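Local coordinates for LYND (Lyngbya aestuarii, PDB 4V1T), which is probably an ATP-dependent cyclodehydratase of the YcaO family, expected to form azoline heterocycles from cysteine residues of a precursor peptide, at residues Ala109-Thr117 with Leu134-Pro144. Numbering follows the deposited sequence.
Sequences ALRQPVTLT and LRDIGISVQTP
Leu-116 lies crosswise over Val-141, its CG 3.7 Å from Val-141 CG1. With CG turned anti to the carbonyl carbon (chi1 -51°), its branches reach the helix-facing side of the sheet, where CD2 meets Leu-134 CD1 at 4.0 Å as the two leucines run antiparallel to one another. Val-127, Leu-130 and Thr-131 of helix 124-135 also pack on Leu-116. On the N-terminal side, Leu-110 and Ile-139 cross nearly perpendicularly, CD2 of the former 3.9 Å from CG1 of the latter, while Ala-265 and Ile-268 of helix 250-275 touch Ile-139. On the other face, Gln-142 runs beside the Pro-113 ring in the same direction, and its amide NE2 comes 3.6 Å from Pro-113 CB. The Pro-144 ring sets CG against Thr-117 OG1; that hydroxyl and Thr-115 OG1 both bond to Asn-154 OD1.

Two backbone hydrogen bonds pair strand 114-118 in parallel with the short, weakly bonded strand 141-142: Val-114 N to Ser-140 O, and the straighter Gln-142 N to Val-114 O (2.8 Å, 164° at the hydrogen). On their N-terminal side a water joins the two segments, accepting from Ser-140 N and donating to Leu-110 O (2.6 Å) and, weakly, to Gln-112 O. A second water bridges Arg-111 O and Ser-140 OG. Gly-138, at positive phi, is the C-prime residue of the Schellman motif ending helix 124-135, with Ile-139 N bonded to Leu-134 O and Gly-138 N to Arg-135 O. The arrangement is a beta-alpha-beta crossover, strand 114-118, helix 124-135 and strand 141-142, the last being outermost in its mixed sheet within this chain.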
# COMPACT_ATOMS: atom_id res chain seq x y z
N ALA B 109 25.54 26.59 8.42
CA ALA B 109 25.72 25.31 7.75
C ALA B 109 25.88 25.48 6.24
O ALA B 109 26.63 24.75 5.61
CB ALA B 109 24.54 24.41 8.04
N LEU B 110 25.17 26.45 5.69
CA LEU B 110 25.19 26.70 4.25
C LEU B 110 26.53 27.24 3.75
O LEU B 110 26.77 27.28 2.55
CB LEU B 110 24.06 27.66 3.87
CG LEU B 110 22.63 27.11 3.93
CD1 LEU B 110 21.63 28.22 3.66
CD2 LEU B 110 22.42 25.99 2.94
N ARG B 111 27.39 27.67 4.67
CA ARG B 111 28.72 28.19 4.32
C ARG B 111 29.72 27.08 4.04
O ARG B 111 30.83 27.35 3.61
CB ARG B 111 29.27 29.07 5.45
CG ARG B 111 28.51 30.35 5.67
CD ARG B 111 29.13 31.19 6.76
NE ARG B 111 28.36 32.39 7.06
CZ ARG B 111 27.56 33.02 6.19
NH1 ARG B 111 27.42 32.58 4.94
NH2 ARG B 111 26.90 34.11 6.56
N GLN B 112 29.33 25.84 4.30
CA GLN B 112 30.20 24.70 4.04
C GLN B 112 30.37 24.50 2.53
O GLN B 112 29.38 24.37 1.82
CB GLN B 112 29.62 23.43 4.65
CG GLN B 112 29.62 23.40 6.17
CD GLN B 112 28.84 22.22 6.71
OE1 GLN B 112 29.41 21.23 7.15
NE2 GLN B 112 27.51 22.32 6.68
N PRO B 113 31.62 24.50 2.04
CA PRO B 113 31.79 24.29 0.61
C PRO B 113 31.57 22.83 0.20
O PRO B 113 31.71 21.91 1.01
CB PRO B 113 33.23 24.72 0.35
CG PRO B 113 33.93 24.56 1.65
CD PRO B 113 32.91 24.74 2.73
N VAL B 114 31.23 22.64 -1.07
CA VAL B 114 30.96 21.33 -1.65
C VAL B 114 31.84 21.15 -2.90
O VAL B 114 32.29 22.14 -3.50
CB VAL B 114 29.46 21.22 -1.99
CG1 VAL B 114 29.19 20.34 -3.20
CG2 VAL B 114 28.69 20.71 -0.78
N THR B 115 32.09 19.90 -3.29
CA THR B 115 32.79 19.62 -4.54
C THR B 115 31.88 18.85 -5.48
O THR B 115 31.10 18.01 -5.04
CB THR B 115 34.09 18.81 -4.33
OG1 THR B 115 33.80 17.56 -3.69
CG2 THR B 115 35.08 19.60 -3.47
N LEU B 116 31.98 19.18 -6.77
CA LEU B 116 31.28 18.46 -7.83
C LEU B 116 32.29 17.66 -8.65
O LEU B 116 33.40 18.13 -8.90
CB LEU B 116 30.51 19.41 -8.75
CG LEU B 116 29.60 20.44 -8.09
CD1 LEU B 116 28.72 21.11 -9.14
CD2 LEU B 116 28.74 19.82 -7.00
N THR B 117 31.90 16.45 -9.06
CA THR B 117 32.77 15.57 -9.84
C THR B 117 31.97 14.85 -10.92
O THR B 117 31.12 14.03 -10.61
CB THR B 117 33.47 14.52 -8.95
OG1 THR B 117 34.01 15.15 -7.77
CG2 THR B 117 34.59 13.82 -9.72
N LEU B 134 23.34 25.69 -6.96
CA LEU B 134 23.79 25.69 -5.58
C LEU B 134 24.08 27.10 -5.08
O LEU B 134 23.76 27.46 -3.94
CB LEU B 134 25.03 24.81 -5.42
CG LEU B 134 24.76 23.30 -5.47
CD1 LEU B 134 26.03 22.51 -5.76
CD2 LEU B 134 24.14 22.85 -4.17
N ARG B 135 24.70 27.90 -5.95
CA ARG B 135 25.07 29.27 -5.61
C ARG B 135 23.85 30.13 -5.32
O ARG B 135 23.89 31.03 -4.49
CB ARG B 135 25.90 29.88 -6.74
CG ARG B 135 26.41 31.28 -6.47
CD ARG B 135 27.32 31.72 -7.61
NE ARG B 135 27.88 33.06 -7.39
CZ ARG B 135 28.82 33.61 -8.15
NH1 ARG B 135 29.31 32.96 -9.20
NH2 ARG B 135 29.27 34.83 -7.88
N ASP B 136 22.76 29.85 -6.00
CA ASP B 136 21.53 30.62 -5.83
C ASP B 136 20.88 30.34 -4.47
O ASP B 136 20.03 31.11 -4.02
CB ASP B 136 20.55 30.32 -6.97
CG ASP B 136 21.03 30.87 -8.30
OD1 ASP B 136 21.92 31.75 -8.31
OD2 ASP B 136 20.51 30.43 -9.35
N ILE B 137 21.26 29.26 -3.81
CA ILE B 137 20.73 28.95 -2.49
C ILE B 137 21.81 29.08 -1.42
O ILE B 137 21.62 28.65 -0.30
CB ILE B 137 20.11 27.54 -2.44
CG1 ILE B 137 21.12 26.46 -2.84
CG2 ILE B 137 18.90 27.48 -3.37
CD1 ILE B 137 20.61 25.05 -2.64
N GLY B 138 22.94 29.69 -1.79
CA GLY B 138 23.96 30.05 -0.82
C GLY B 138 25.09 29.06 -0.62
O GLY B 138 25.92 29.24 0.27
N ILE B 139 25.14 28.02 -1.44
CA ILE B 139 26.15 26.99 -1.30
C ILE B 139 27.25 27.19 -2.33
O ILE B 139 26.97 27.29 -3.53
CB ILE B 139 25.54 25.58 -1.45
CG1 ILE B 139 24.57 25.32 -0.30
CG2 ILE B 139 26.62 24.51 -1.43
CD1 ILE B 139 23.69 24.11 -0.48
N SER B 140 28.49 27.26 -1.86
CA SER B 140 29.64 27.50 -2.74
C SER B 140 30.27 26.18 -3.18
O SER B 140 30.24 25.19 -2.45
CB SER B 140 30.69 28.36 -2.04
OG SER B 140 31.09 27.74 -0.83
N VAL B 141 30.85 26.18 -4.38
CA VAL B 141 31.42 25.00 -4.98
C VAL B 141 32.92 25.14 -5.18
O VAL B 141 33.42 26.21 -5.52
CB VAL B 141 30.78 24.71 -6.35
CG1 VAL B 141 31.35 23.44 -6.96
CG2 VAL B 141 29.27 24.63 -6.22
N GLN B 142 33.64 24.05 -4.96
CA GLN B 142 35.07 23.96 -5.27
C GLN B 142 35.34 22.75 -6.13
O GLN B 142 34.53 21.83 -6.20
CB GLN B 142 35.88 23.89 -3.98
CG GLN B 142 35.83 25.17 -3.18
CD GLN B 142 36.75 25.14 -1.98
OE1 GLN B 142 37.78 24.47 -2.00
NE2 GLN B 142 36.39 25.88 -0.95
N THR B 143 36.49 22.73 -6.81
CA THR B 143 36.83 21.60 -7.67
C THR B 143 37.65 20.59 -6.85
O THR B 143 38.52 20.99 -6.08
CB THR B 143 37.61 22.04 -8.92
OG1 THR B 143 39.01 22.10 -8.63
CG2 THR B 143 37.12 23.40 -9.42
N PRO B 144 37.36 19.29 -7.01
CA PRO B 144 38.08 18.29 -6.22
C PRO B 144 39.46 18.01 -6.79
O PRO B 144 39.72 18.31 -7.96
CB PRO B 144 37.18 17.06 -6.34
CG PRO B 144 36.68 17.16 -7.74
CD PRO B 144 36.49 18.64 -8.01
O HOH W 1 28.82 26.88 1.06
O HOH W 2 31.06 29.33 1.66